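Local coordinates for protein sucrose 6(F)-phosphate phosphorylase (Thermoanaerobacterium thermosaccharolyticum DSM 571, PDB 6S9V) that is a carbohydrate-active phosphorylase of the alpha-amylase family, built on a closed barrel of eight parallel strands with an antiparallel sheet toward its C-terminus, at residues Asp272-Phe277 against Pro316-Leu321; Val259-Ala264 against Asn297-Gln302; Glu329-Cys334 against Phe355-Ile360; Ser223-Glu228 against Val253-Glu258. One frame throughout, in Å; residues are numbered along the deposited sequence. Where two conformers were deposited one is given.

Interaction 1 (Asp272-Phe277 against Pro316-Leu321)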
loop_
_atom_site.group_PDB
_atom_site.type_symbol
_atom_site.label_atom_id
_atom_site.label_comp_id
_atom_site.label_asym_id
_atom_site.label_seq_id
_atom_site.Cartn_x
_atom_site.Cartn_y
_atom_site.Cartn_z
ATOM N N ASP A 272 7.618 2.732 -1.016
ATOM C CA ASP A 272 8.492 2.761 -2.183
ATOM C C ASP A 272 7.668 2.314 -3.388
ATOM O O ASP A 272 7.546 1.127 -3.674
ATOM C CB ASP A 272 9.709 1.872 -1.970
ATOM C CG ASP A 272 10.766 2.077 -3.042
ATOM O OD1 ASP A 272 10.396 2.491 -4.159
ATOM O OD2 ASP A 272 11.964 1.846 -2.764
ATOM N N PHE A 273 7.076 3.280 -4.090
ATOM C CA PHE A 273 6.260 2.986 -5.266
ATOM C C PHE A 273 7.053 3.017 -6.568
ATOM O O PHE A 273 6.464 2.849 -7.646
ATOM C CB PHE A 273 5.085 3.962 -5.343
ATOM C CG PHE A 273 3.973 3.672 -4.340
ATOM C CD1 PHE A 273 3.533 2.368 -4.100
ATOM C CD2 PHE A 273 3.380 4.708 -3.639
ATOM C CE1 PHE A 273 2.512 2.113 -3.194
ATOM C CE2 PHE A 273 2.360 4.462 -2.729
ATOM C CZ PHE A 273 1.925 3.169 -2.502
ATOM N N ILE A 274 8.365 3.212 -6.499
ATOM C CA ILE A 274 9.228 3.209 -7.679
ATOM C C ILE A 274 9.882 1.842 -7.859
ATOM O O ILE A 274 10.094 1.394 -8.998
ATOM C CB ILE A 274 10.280 4.320 -7.568
ATOM C CG1 ILE A 274 9.613 5.692 -7.683
ATOM C CG2 ILE A 274 11.350 4.183 -8.641
ATOM C CD1 ILE A 274 10.461 6.832 -7.170
ATOM N N LEU A 275 10.212 1.175 -6.754
ATOM C CA LEU A 275 10.895 -0.113 -6.843
ATOM C C LEU A 275 10.104 -1.187 -7.585
ATOM O O LEU A 275 10.735 -1.995 -8.288
ATOM C CB LEU A 275 11.237 -0.609 -5.436
ATOM C CG LEU A 275 12.189 -1.797 -5.334
ATOM C CD1 LEU A 275 13.601 -1.441 -5.754
ATOM C CD2 LEU A 275 12.166 -2.356 -3.913
ATOM N N PRO A 276 8.779 -1.303 -7.442
ATOM C CA PRO A 276 8.085 -2.422 -8.125
ATOM C C PRO A 276 8.315 -2.435 -9.632
ATOM O O PRO A 276 8.694 -3.473 -10.194
ATOM C CB PRO A 276 6.612 -2.205 -7.743
ATOM C CG PRO A 276 6.678 -1.443 -6.428
ATOM C CD PRO A 276 7.869 -0.533 -6.577
ATOM N N PHE A 277 8.105 -1.301 -10.301
ATOM C CA PHE A 277 8.391 -1.216 -11.732
ATOM C C PHE A 277 9.885 -1.344 -12.005
ATOM O O PHE A 277 10.293 -2.002 -12.968
ATOM C CB PHE A 277 7.867 0.111 -12.295
ATOM C CG PHE A 277 8.078 0.269 -13.783
ATOM C CD1 PHE A 277 9.316 0.650 -14.296
ATOM C CD2 PHE A 277 7.037 0.050 -14.664
ATOM C CE1 PHE A 277 9.506 0.783 -15.674
ATOM C CE2 PHE A 277 7.214 0.182 -16.034
ATOM C CZ PHE A 277 8.439 0.552 -16.543
ATOM N N PRO A 316 1.472 8.465 -11.816
ATOM C CA PRO A 316 2.569 9.435 -11.920
ATOM C C PRO A 316 3.860 9.011 -11.224
ATOM O O PRO A 316 4.839 9.763 -11.269
ATOM C CB PRO A 316 1.985 10.675 -11.233
ATOM C CG PRO A 316 1.138 10.079 -10.133
ATOM C CD PRO A 316 0.524 8.826 -10.741
ATOM N N ASP A 317 3.862 7.826 -10.604
ATOM C CA ASP A 317 4.934 7.455 -9.679
ATOM C C ASP A 317 6.305 7.463 -10.349
ATOM O O ASP A 317 7.322 7.776 -9.706
ATOM C CB ASP A 317 4.647 6.080 -9.081
ATOM C CG ASP A 317 3.283 6.008 -8.418
ATOM O OD1 ASP A 317 2.272 6.176 -9.131
ATOM O OD2 ASP A 317 3.227 5.804 -7.184
ATOM N N LEU A 318 6.362 7.071 -11.618
ATOM C CA LEU A 318 7.603 7.003 -12.375
ATOM C C LEU A 318 7.783 8.188 -13.323
ATOM O O LEU A 318 8.716 8.177 -14.136
ATOM C CB LEU A 318 7.661 5.692 -13.168
ATOM C CG LEU A 318 7.948 4.384 -12.426
ATOM C CD1 LEU A 318 9.414 4.324 -12.020
ATOM C CD2 LEU A 318 7.085 4.158 -11.216
ATOM N N ASP A 319 6.931 9.214 -13.225
ATOM C CA ASP A 319 7.059 10.389 -14.084
ATOM C C ASP A 319 8.447 11.003 -13.942
ATOM O O ASP A 319 8.928 11.223 -12.825
ATOM C CB ASP A 319 6.011 11.445 -13.733
ATOM C CG ASP A 319 4.619 11.105 -14.240
ATOM O OD1 ASP A 319 4.436 10.060 -14.895
ATOM O OD2 ASP A 319 3.699 11.903 -13.966
ATOM N N GLY A 320 9.083 11.289 -15.078
ATOM C CA GLY A 320 10.402 11.874 -15.080
ATOM C C GLY A 320 11.531 10.905 -14.820
ATOM O O GLY A 320 12.698 11.320 -14.845
ATOM N N LEU A 321 11.222 9.632 -14.548
ATOM C CA LEU A 321 12.225 8.610 -14.303
ATOM C C LEU A 321 12.337 7.596 -15.430
ATOM O O LEU A 321 13.372 6.937 -15.542
ATOM C CB LEU A 321 11.912 7.849 -13.006
ATOM C CG LEU A 321 11.705 8.734 -11.775
ATOM C CD1 LEU A 321 11.395 7.864 -10.571
ATOM C CD2 LEU A 321 12.901 9.612 -11.534
#
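Asp317 OD2 rests against Phe273 while keeping its polar partner outside the contact. It accepts a hydrogen bond from His254 ND1, and it also lies 3.2 Å from Phe273 CB. The Asp317 carboxylate stands almost upright to the Phe273 ring, the planes 87° apart, and OD2 approaches the root of the ring rather than its far end. Phe273 turns its ring away from 316-321, to stack on His254, so its share is mainly CB, the near ring atoms CG and CD2, and the backbone carbonyl. Ile274 CG1 sits 3.7 Å from a backbone oxygen, Asp317 O. Its chi1 of -69°, with CG1 anti to the carbonyl carbon and CG2 anti to the nitrogen, splits the apolar contacts: CD1 meets Leu321 CD1 at 3.7 Å, CG2 touches Leu318 CD1 at 3.9 Å. The other Leu318 branch, CD2, reaches Phe277 CB at 4.3 Å. The backbone presenting Ile274 is fixed by Asp272 OD1, a cap that takes Leu275 N at 2.9 Å and Ile274 N at 3.2 Å, with the Tyr294 hydroxyl on the same oxygen. Across from it, 316-319 form a type I turn that begins at a cis proline. The contact fastens the loop between strand 312-313 and helix 324-336 onto the start of helix 275-285, just beyond barrel strand 269-271, with Phe257 of helix 257-265 and Met290 of helix 289-295 closing in.

Interaction 2 (Val259-Ala264 against Asn297-Gln302)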
loop_
_atom_site.group_PDB
_atom_site.type_symbol
_atom_site.label_atom_id
_atom_site.label_comp_id
_atom_site.label_asym_id
_atom_site.label_seq_id
_atom_site.Cartn_x
_atom_site.Cartn_y
_atom_site.Cartn_z
ATOM N N VAL A 259 7.362 14.653 -4.684
ATOM C CA VAL A 259 6.411 14.731 -3.579
ATOM C C VAL A 259 6.748 13.699 -2.513
ATOM O O VAL A 259 6.825 14.011 -1.318
ATOM C CB VAL A 259 4.975 14.546 -4.105
ATOM C CG1 VAL A 259 4.008 14.304 -2.955
ATOM C CG2 VAL A 259 4.567 15.750 -4.945
ATOM N N GLN A 260 6.958 12.455 -2.934
ATOM C CA GLN A 260 7.358 11.391 -2.017
ATOM C C GLN A 260 8.660 11.734 -1.302
ATOM O O GLN A 260 8.778 11.570 -0.082
ATOM C CB GLN A 260 7.509 10.088 -2.798
ATOM C CG GLN A 260 6.189 9.499 -3.247
ATOM C CD GLN A 260 5.641 8.535 -2.223
ATOM O OE1 GLN A 260 5.018 8.942 -1.247
ATOM N NE2 GLN A 260 5.902 7.249 -2.419
ATOM N N TYR A 261 9.657 12.207 -2.047
ATOM C CA TYR A 261 10.948 12.497 -1.430
ATOM C C TYR A 261 10.841 13.627 -0.412
ATOM O O TYR A 261 11.495 13.591 0.638
ATOM C CB TYR A 261 11.977 12.834 -2.499
ATOM C CG TYR A 261 12.547 11.631 -3.232
ATOM C CD1 TYR A 261 11.812 10.455 -3.397
ATOM C CD2 TYR A 261 13.821 11.685 -3.770
ATOM C CE1 TYR A 261 12.354 9.359 -4.086
ATOM C CE2 TYR A 261 14.360 10.614 -4.458
ATOM C CZ TYR A 261 13.633 9.457 -4.614
ATOM O OH TYR A 261 14.220 8.409 -5.298
ATOM N N LYS A 262 10.026 14.641 -0.699
ATOM C CA LYS A 262 9.859 15.732 0.258
ATOM C C LYS A 262 9.172 15.242 1.528
ATOM O O LYS A 262 9.521 15.669 2.634
ATOM C CB LYS A 262 9.078 16.871 -0.393
ATOM C CG LYS A 262 8.864 18.092 0.483
ATOM C CD LYS A 262 8.330 19.240 -0.368
ATOM C CE LYS A 262 7.706 20.347 0.457
ATOM N NZ LYS A 262 7.004 21.319 -0.434
ATOM N N LEU A 263 8.200 14.336 1.394
ATOM C CA LEU A 263 7.574 13.736 2.568
ATOM C C LEU A 263 8.607 13.035 3.442
ATOM O O LEU A 263 8.665 13.257 4.660
ATOM C CB LEU A 263 6.489 12.753 2.122
ATOM C CG LEU A 263 5.202 13.405 1.636
ATOM C CD1 LEU A 263 4.301 12.356 0.979
ATOM C CD2 LEU A 263 4.490 14.102 2.767
ATOM N N ALA A 264 9.438 12.183 2.833
ATOM C CA ALA A 264 10.510 11.518 3.572
ATOM C C ALA A 264 11.494 12.528 4.150
ATOM O O ALA A 264 11.937 12.392 5.300
ATOM C CB ALA A 264 11.242 10.527 2.658
ATOM N N ASN A 297 19.941 7.113 -5.086
ATOM C CA ASN A 297 19.235 8.385 -5.025
ATOM C C ASN A 297 17.803 8.160 -4.540
ATOM O O ASN A 297 16.827 8.401 -5.247
ATOM C CB ASN A 297 19.214 9.072 -6.390
ATOM C CG ASN A 297 20.595 9.403 -6.904
ATOM O OD1 ASN A 297 21.174 10.422 -6.535
ATOM N ND2 ASN A 297 21.136 8.540 -7.759
ATOM N N ARG A 298 17.668 7.687 -3.304
ATOM C CA ARG A 298 16.349 7.433 -2.736
ATOM C C ARG A 298 16.456 7.509 -1.226
ATOM O O ARG A 298 17.502 7.165 -0.668
ATOM C CB ARG A 298 15.807 6.058 -3.163
ATOM C CG ARG A 298 16.468 4.874 -2.474
ATOM C CD ARG A 298 15.971 3.545 -3.020
ATOM N NE ARG A 298 14.794 3.017 -2.325
ATOM C CZ ARG A 298 14.827 2.421 -1.136
ATOM N NH1 ARG A 298 15.977 2.309 -0.482
ATOM N NH2 ARG A 298 13.709 1.957 -0.590
ATOM N N PRO A 299 15.409 7.955 -0.538
ATOM C CA PRO A 299 15.419 7.865 0.927
ATOM C C PRO A 299 15.322 6.409 1.351
ATOM O O PRO A 299 14.739 5.571 0.657
ATOM C CB PRO A 299 14.182 8.664 1.347
ATOM C CG PRO A 299 13.279 8.648 0.144
ATOM C CD PRO A 299 14.175 8.562 -1.067
ATOM N N ILE A 300 15.898 6.101 2.510
ATOM C CA ILE A 300 15.896 4.708 2.944
ATOM C C ILE A 300 14.719 4.371 3.848
ATOM O O ILE A 300 14.438 3.184 4.062
ATOM C CB ILE A 300 17.207 4.321 3.652
ATOM C CG1 ILE A 300 17.348 5.037 4.990
ATOM C CG2 ILE A 300 18.400 4.629 2.753
ATOM C CD1 ILE A 300 18.581 4.600 5.764
ATOM N N ASN A 301 14.040 5.368 4.414
ATOM C CA ASN A 301 12.953 5.090 5.358
ATOM C C ASN A 301 11.634 4.959 4.593
ATOM O O ASN A 301 10.725 5.788 4.648
ATOM C CB ASN A 301 12.925 6.138 6.460
ATOM C CG ASN A 301 14.043 5.911 7.481
ATOM O OD1 ASN A 301 13.931 5.062 8.373
ATOM N ND2 ASN A 301 15.139 6.636 7.322
ATOM N N GLN A 302 11.567 3.858 3.854
ATOM C CA GLN A 302 10.414 3.498 3.048
ATOM C C GLN A 302 10.007 2.062 3.345
ATOM O O GLN A 302 10.827 1.233 3.747
ATOM C CB GLN A 302 10.711 3.610 1.559
ATOM C CG GLN A 302 11.297 4.923 1.107
ATOM C CD GLN A 302 11.253 5.052 -0.405
ATOM O OE1 GLN A 302 10.184 4.961 -1.014
ATOM N NE2 GLN A 302 12.414 5.233 -1.019
#
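Tyr261 reaches from its helix across Pro299 to the backbone of Asn297. Its CB touches nothing across the contact; chi1 of -78° places CG anti to the carbonyl carbon and sends the ring toward the loop. Pro299 CD sits 3.6 Å from the ring centroid, only 12° off the normal, a CH-pi contact over the middle of one face; proline and tyrosine meet at about a right angle. On one rim Tyr261 CE1 is 3.6 Å from that same Pro299 CD, while on the other Tyr261 CE2 comes to 3.4 Å from Asn297 O near the ring plane. At the tip, the Tyr261 hydroxyl donates a short 2.6 Å hydrogen bond to Asn297 O, arriving in the carbonyl plane on a lone pair. Arg298 CB brushes the hydroxyl oxygen at 3.6 Å, but the guanidinium turns off to a salt bridge with Asp272. One turn further along the helix, Ala264 CB packs against the next part of the same proline ring, 3.7 Å from Pro299 CB. Gln302 NE2 donates to Pro299 O at 2.9 Å and nearly straight, which ties the bend in this loop together. Near the surface of the barrel, the contact joins helix 257-265 to the loop that runs from helix 289-295 into strand 302-304; Tyr294 of that earlier helix packs on Tyr261, and Phe257 meets the tyrosine ring edge-to-face.

Interaction 3 (Glu329-Cys334 against Phe355-Ile360). With SO4 (sulfate ion), chain D.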
loop_
_atom_site.group_PDB
_atom_site.type_symbol
_atom_site.label_atom_id
_atom_site.label_comp_id
_atom_site.label_asym_id
_atom_site.label_seq_id
_atom_site.Cartn_x
_atom_site.Cartn_y
_atom_site.Cartn_z
ATOM N N GLU A 329 7.070 -0.507 -22.988
ATOM C CA GLU A 329 7.684 -1.820 -23.149
ATOM C C GLU A 329 7.271 -2.753 -22.015
ATOM O O GLU A 329 6.791 -3.866 -22.255
ATOM C CB GLU A 329 9.212 -1.699 -23.201
ATOM C CG GLU A 329 9.927 -3.042 -23.435
ATOM C CD GLU A 329 11.137 -3.271 -22.529
ATOM O OE1 GLU A 329 11.390 -2.460 -21.609
ATOM O OE2 GLU A 329 11.844 -4.279 -22.739
ATOM N N VAL A 330 7.475 -2.313 -20.766
ATOM C CA VAL A 330 7.165 -3.143 -19.605
ATOM C C VAL A 330 5.661 -3.368 -19.487
ATOM O O VAL A 330 5.212 -4.481 -19.196
ATOM C CB VAL A 330 7.739 -2.500 -18.325
ATOM C CG1 VAL A 330 7.290 -3.258 -17.089
ATOM C CG2 VAL A 330 9.258 -2.444 -18.397
ATOM N N VAL A 331 4.862 -2.321 -19.706
ATOM C CA VAL A 331 3.408 -2.451 -19.621
ATOM C C VAL A 331 2.911 -3.486 -20.619
ATOM O O VAL A 331 2.144 -4.395 -20.272
ATOM C CB VAL A 331 2.741 -1.083 -19.852
ATOM C CG1 VAL A 331 1.260 -1.240 -20.170
ATOM C CG2 VAL A 331 2.938 -0.197 -18.625
ATOM N N ASP A 332 3.342 -3.360 -21.872
ATOM C CA ASP A 332 2.891 -4.274 -22.916
ATOM C C ASP A 332 3.307 -5.711 -22.620
ATOM O O ASP A 332 2.551 -6.651 -22.894
ATOM C CB ASP A 332 3.436 -3.824 -24.270
ATOM C CG ASP A 332 2.722 -2.595 -24.818
ATOM O OD1 ASP A 332 1.649 -2.225 -24.293
ATOM O OD2 ASP A 332 3.247 -1.986 -25.769
ATOM N N ILE A 333 4.522 -5.909 -22.097
ATOM C CA ILE A 333 4.956 -7.258 -21.737
ATOM C C ILE A 333 4.101 -7.811 -20.606
ATOM O O ILE A 333 3.706 -8.982 -20.627
ATOM C CB ILE A 333 6.457 -7.271 -21.378
ATOM C CG1 ILE A 333 7.288 -7.043 -22.650
ATOM C CG2 ILE A 333 6.835 -8.584 -20.665
ATOM C CD1 ILE A 333 8.762 -6.825 -22.384
ATOM N N CYS A 334 3.789 -6.985 -19.601
ATOM C CA CYS A 334 2.919 -7.455 -18.526
ATOM C C CYS A 334 1.529 -7.802 -19.055
ATOM O O CYS A 334 0.926 -8.806 -18.644
ATOM C CB CYS A 334 2.821 -6.404 -17.419
ATOM S SG CYS A 334 4.324 -6.257 -16.427
ATOM N N PHE A 355 0.132 8.839 -22.950
ATOM C CA PHE A 355 0.305 7.650 -22.126
ATOM C C PHE A 355 -0.420 7.883 -20.804
ATOM O O PHE A 355 -0.122 8.851 -20.096
ATOM C CB PHE A 355 1.794 7.400 -21.899
ATOM C CG PHE A 355 2.120 6.051 -21.311
ATOM C CD1 PHE A 355 1.920 4.895 -22.040
ATOM C CD2 PHE A 355 2.647 5.947 -20.037
ATOM C CE1 PHE A 355 2.238 3.655 -21.504
ATOM C CE2 PHE A 355 2.959 4.710 -19.495
ATOM C CZ PHE A 355 2.756 3.568 -20.229
ATOM N N ASP A 356 -1.359 7.008 -20.457
ATOM C CA ASP A 356 -2.206 7.270 -19.294
ATOM C C ASP A 356 -2.364 6.022 -18.435
ATOM O O ASP A 356 -3.423 5.777 -17.849
ATOM C CB ASP A 356 -3.574 7.822 -19.708
ATOM C CG ASP A 356 -4.385 6.844 -20.521
ATOM O OD1 ASP A 356 -3.794 5.921 -21.124
ATOM O OD2 ASP A 356 -5.625 6.993 -20.547
ATOM N N VAL A 357 -1.298 5.241 -18.306
ATOM C CA VAL A 357 -1.327 4.039 -17.483
ATOM C C VAL A 357 -0.974 4.410 -16.045
ATOM O O VAL A 357 0.148 4.844 -15.759
ATOM C CB VAL A 357 -0.363 2.972 -18.021
ATOM C CG1 VAL A 357 -0.422 1.739 -17.129
ATOM C CG2 VAL A 357 -0.695 2.642 -19.488
ATOM N N HIS A 358 -1.931 4.200 -15.139
ATOM C CA HIS A 358 -1.734 4.468 -13.716
ATOM C C HIS A 358 -1.078 3.281 -13.031
ATOM O O HIS A 358 -0.069 3.438 -12.330
ATOM C CB HIS A 358 -3.093 4.805 -13.089
ATOM C CG HIS A 358 -3.031 5.239 -11.658
ATOM N ND1 HIS A 358 -2.187 6.233 -11.212
ATOM C CD2 HIS A 358 -3.743 4.838 -10.579
ATOM C CE1 HIS A 358 -2.368 6.414 -9.916
ATOM N NE2 HIS A 358 -3.309 5.582 -9.508
ATOM N N GLN A 359 -1.616 2.077 -13.237
ATOM C CA GLN A 359 -1.097 0.882 -12.589
ATOM C C GLN A 359 -1.307 -0.338 -13.479
ATOM O O GLN A 359 -2.244 -0.391 -14.282
ATOM C CB GLN A 359 -1.767 0.664 -11.229
ATOM C CG GLN A 359 -1.415 1.739 -10.224
ATOM C CD GLN A 359 -2.157 1.615 -8.911
ATOM O OE1 GLN A 359 -2.958 0.699 -8.706
ATOM N NE2 GLN A 359 -1.887 2.548 -8.005
ATOM N N ILE A 360 -0.410 -1.305 -13.318
ATOM C CA ILE A 360 -0.477 -2.596 -13.992
ATOM C C ILE A 360 -1.088 -3.587 -13.009
ATOM O O ILE A 360 -0.465 -3.937 -11.998
ATOM C CB ILE A 360 0.913 -3.066 -14.443
ATOM C CG1 ILE A 360 1.572 -2.033 -15.355
ATOM C CG2 ILE A 360 0.814 -4.417 -15.145
ATOM C CD1 ILE A 360 3.071 -2.281 -15.555
HETATM S S SO4 D . -5.095 6.455 -6.458
HETATM O O1 SO4 D . -4.405 7.737 -6.260
HETATM O O2 SO4 D . -6.172 6.592 -7.433
HETATM O O3 SO4 D . -4.122 5.479 -6.930
HETATM O O4 SO4 D . -5.683 6.007 -5.201
#
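Val331 is where helix 329-334 first meets the strand, and one of its methyls makes its close contacts. CG2, anti to the carbonyl carbon while CG1 lies anti to the backbone N (chi1 164°), points into a group of three side chains. Ile360 CD1 is the closest to Val331 CG2, at 3.7 Å, the two side chains passing at a slant; Phe355 CZ comes to 4.1 Å with the methyl at the ring edge, and Val357 CG1 to 4.2 Å. One turn on, Cys334 brings CB rather than its sulfur against the other branch of the isoleucine, with CB 3.6 Å from Ile360 CG2. Ile360 therefore straddles two successive turns of the helix. The axes of 329-334 and 357-360 approach to 9.9 Å at 46°. Helix 324-336 lies on one face of the small antiparallel sheet of strands 312-313, 357-361 and 340-343. A classic beta bulge opposite Ser342 interrupts the strand at His358 and Gln359. His358 NE2 donates a nearly straight 2.7 Å hydrogen bond to O3 of a sulfate ion, probably from the crystallisation liquor, which Tyr215 and Arg148 also bind, while His358 ND1 is bonded to Lys315 O. The strand is thus two-sided: no hydrogen bond crosses to the helix, where aliphatic carbon and one ring edge meet in a largely buried contact, and the sulfate-binding His358 lies on the far side.

Interaction 4 (Ser223-Glu228 against Val253-Glu258)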
loop_
_atom_site.group_PDB
_atom_site.type_symbol
_atom_site.label_atom_id
_atom_site.label_comp_id
_atom_site.label_asym_id
_atom_site.label_seq_id
_atom_site.Cartn_x
_atom_site.Cartn_y
_atom_site.Cartn_z
ATOM N N SER A 223 -5.635 21.166 -8.476
ATOM C CA SER A 223 -5.958 19.791 -8.836
ATOM C C SER A 223 -6.706 19.067 -7.730
ATOM O O SER A 223 -7.289 18.007 -7.977
ATOM C CB SER A 223 -4.679 19.012 -9.154
ATOM O OG SER A 223 -3.878 18.893 -7.993
ATOM N N CYS A 224 -6.690 19.611 -6.514
ATOM C CA CYS A 224 -7.215 18.938 -5.332
ATOM C C CYS A 224 -6.465 17.643 -5.048
ATOM O O CYS A 224 -7.025 16.704 -4.472
ATOM C CB CYS A 224 -8.712 18.674 -5.469
ATOM S SG CYS A 224 -9.650 20.208 -5.625
ATOM N N PHE A 225 -5.192 17.581 -5.442
ATOM C CA PHE A 225 -4.323 16.475 -5.057
ATOM C C PHE A 225 -3.031 17.032 -4.477
ATOM O O PHE A 225 -2.340 17.831 -5.122
ATOM C CB PHE A 225 -4.001 15.532 -6.226
ATOM C CG PHE A 225 -3.185 14.340 -5.812
ATOM C CD1 PHE A 225 -3.778 13.280 -5.141
ATOM C CD2 PHE A 225 -1.826 14.287 -6.070
ATOM C CE1 PHE A 225 -3.023 12.185 -4.738
ATOM C CE2 PHE A 225 -1.073 13.196 -5.670
ATOM C CZ PHE A 225 -1.669 12.151 -5.009
ATOM N N PHE A 226 -2.708 16.582 -3.273
ATOM C CA PHE A 226 -1.568 17.052 -2.497
ATOM C C PHE A 226 -1.437 18.573 -2.568
ATOM O O PHE A 226 -0.421 19.127 -2.990
ATOM C CB PHE A 226 -0.284 16.366 -2.954
ATOM C CG PHE A 226 0.741 16.269 -1.874
ATOM C CD1 PHE A 226 0.701 15.229 -0.968
ATOM C CD2 PHE A 226 1.716 17.240 -1.739
ATOM C CE1 PHE A 226 1.624 15.146 0.050
ATOM C CE2 PHE A 226 2.643 17.160 -0.728
ATOM C CZ PHE A 226 2.594 16.104 0.168
ATOM N N VAL A 227 -2.498 19.245 -2.130
ATOM C CA VAL A 227 -2.556 20.705 -2.172
ATOM C C VAL A 227 -1.686 21.242 -1.040
ATOM O O VAL A 227 -1.991 21.038 0.138
ATOM C CB VAL A 227 -3.995 21.222 -2.052
ATOM C CG1 VAL A 227 -4.010 22.757 -2.106
ATOM C CG2 VAL A 227 -4.882 20.640 -3.142
ATOM N N GLU A 228 -0.574 21.933 -1.402
ATOM C CA GLU A 228 0.353 22.531 -0.454
ATOM C C GLU A 228 0.072 24.021 -0.296
ATOM O O GLU A 228 -0.322 24.688 -1.257
ATOM C CB GLU A 228 1.800 22.332 -0.912
ATOM C CG GLU A 228 2.192 20.870 -1.032
ATOM C CD GLU A 228 3.605 20.680 -1.550
ATOM O OE1 GLU A 228 4.558 20.921 -0.783
ATOM O OE2 GLU A 228 3.758 20.295 -2.727
ATOM N N VAL A 253 0.881 7.719 -0.987
ATOM C CA VAL A 253 0.795 8.812 -1.948
ATOM C C VAL A 253 1.359 8.294 -3.266
ATOM O O VAL A 253 2.550 7.976 -3.351
ATOM C CB VAL A 253 1.563 10.062 -1.488
ATOM C CG1 VAL A 253 1.521 11.177 -2.542
ATOM C CG2 VAL A 253 1.002 10.569 -0.169
ATOM N N HIS A 254 0.505 8.196 -4.281
ATOM C CA HIS A 254 0.939 7.943 -5.650
ATOM C C HIS A 254 1.124 9.304 -6.314
ATOM O O HIS A 254 0.146 9.991 -6.618
ATOM C CB HIS A 254 -0.080 7.090 -6.391
ATOM C CG HIS A 254 -0.146 5.681 -5.898
ATOM N ND1 HIS A 254 0.888 4.787 -6.068
ATOM C CD2 HIS A 254 -1.105 5.021 -5.206
ATOM C CE1 HIS A 254 0.554 3.626 -5.533
ATOM N NE2 HIS A 254 -0.652 3.740 -5.008
ATOM N N SER A 255 2.374 9.698 -6.534
ATOM C CA SER A 255 2.662 11.009 -7.097
ATOM C C SER A 255 4.043 10.977 -7.739
ATOM O O SER A 255 4.750 9.969 -7.691
ATOM C CB SER A 255 2.583 12.101 -6.024
ATOM O OG SER A 255 2.855 13.373 -6.586
ATOM N N GLN A 256 4.427 12.103 -8.332
ATOM C CA GLN A 256 5.784 12.250 -8.833
ATOM C C GLN A 256 6.759 12.129 -7.670
ATOM O O GLN A 256 6.415 12.401 -6.518
ATOM C CB GLN A 256 5.959 13.597 -9.536
ATOM C CG GLN A 256 5.037 13.815 -10.720
ATOM C CD GLN A 256 5.263 15.159 -11.390
ATOM O OE1 GLN A 256 5.868 16.063 -10.810
ATOM N NE2 GLN A 256 4.773 15.300 -12.619
ATOM N N PHE A 257 7.988 11.700 -7.977
ATOM C CA PHE A 257 8.912 11.307 -6.919
ATOM C C PHE A 257 9.276 12.484 -6.018
ATOM O O PHE A 257 9.584 12.285 -4.838
ATOM C CB PHE A 257 10.167 10.663 -7.523
ATOM C CG PHE A 257 11.146 11.642 -8.091
ATOM C CD1 PHE A 257 12.113 12.223 -7.288
ATOM C CD2 PHE A 257 11.118 11.970 -9.437
ATOM C CE1 PHE A 257 13.013 13.126 -7.814
ATOM C CE2 PHE A 257 12.022 12.868 -9.967
ATOM C CZ PHE A 257 12.970 13.445 -9.156
ATOM N N GLU A 258 9.230 13.713 -6.540
ATOM C CA GLU A 258 9.572 14.875 -5.718
ATOM C C GLU A 258 8.634 15.019 -4.522
ATOM O O GLU A 258 9.054 15.478 -3.453
ATOM C CB GLU A 258 9.532 16.151 -6.572
ATOM C CG GLU A 258 10.589 16.216 -7.683
ATOM C CD GLU A 258 10.105 15.682 -9.043
ATOM O OE1 GLU A 258 9.100 14.926 -9.109
ATOM O OE2 GLU A 258 10.740 16.039 -10.059
#
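Phe225 brings the far end of its ring to the backbone of 253-258, with CZ 3.2 Å from His254 O and CE2 3.8 Å from Ser255 CB. The ring is carried there by an extended first torsion, CG opposite the backbone N (chi1 -176°). Ser255 CB, in one of the two conformers modelled for that residue, meets the ring at its edge and in its plane, whereas the carbonyl oxygen approaches at a slant. One methyl of Val253, CG1, lies anti to its own nitrogen and serves both phenylalanines: it is 4.1 Å from Phe225 CZ and 4.4 Å from Phe226 CD1. These two loops follow barrel strands 207-210 and 248-251, so the contact joins neighbouring beta-alpha connections at the C-terminal ends of the strands, the end where TIM barrels carry their active sites. Phe226 has a left-handed backbone (phi 43°) and, like Phe225, points its CB toward 253-258. Before them, Ser223 OG accepts from Phe225 N at 3.2 Å in an ST turn that fixes the backbone just before the Phe225 side chain. Tyr215 meets Phe225 edge-to-face, and Val259 and Leu263 of helix 257-265 pack on Phe226.

Overall arrangement
Interaction 1 sits between the others. Its Asp272 OD2 forms a 2.8 Å salt bridge with Arg298 NH2 of interaction 2, and its Phe277 CE2 packs 3.6 Å from Val330 CB of interaction 3. Interactions 2 and 4 share helix 257-265 and are tied again by a salt bridge from Lys262 to Glu228. Interactions 2 and 3 stay about 11 Å apart at their nearest atoms. His254 of interaction 4 joins 1 through a probable 2.8 Å hydrogen bond from ND1 to Asp317 OD2, and its NE2 packs 3.5 Å from Gln359 NE2 of 3. Its side chain lies about 4 Å from a sulfate and 5 Å from a BTB molecule, both probably from the crystallisation liquor, though such molecules often mark pockets.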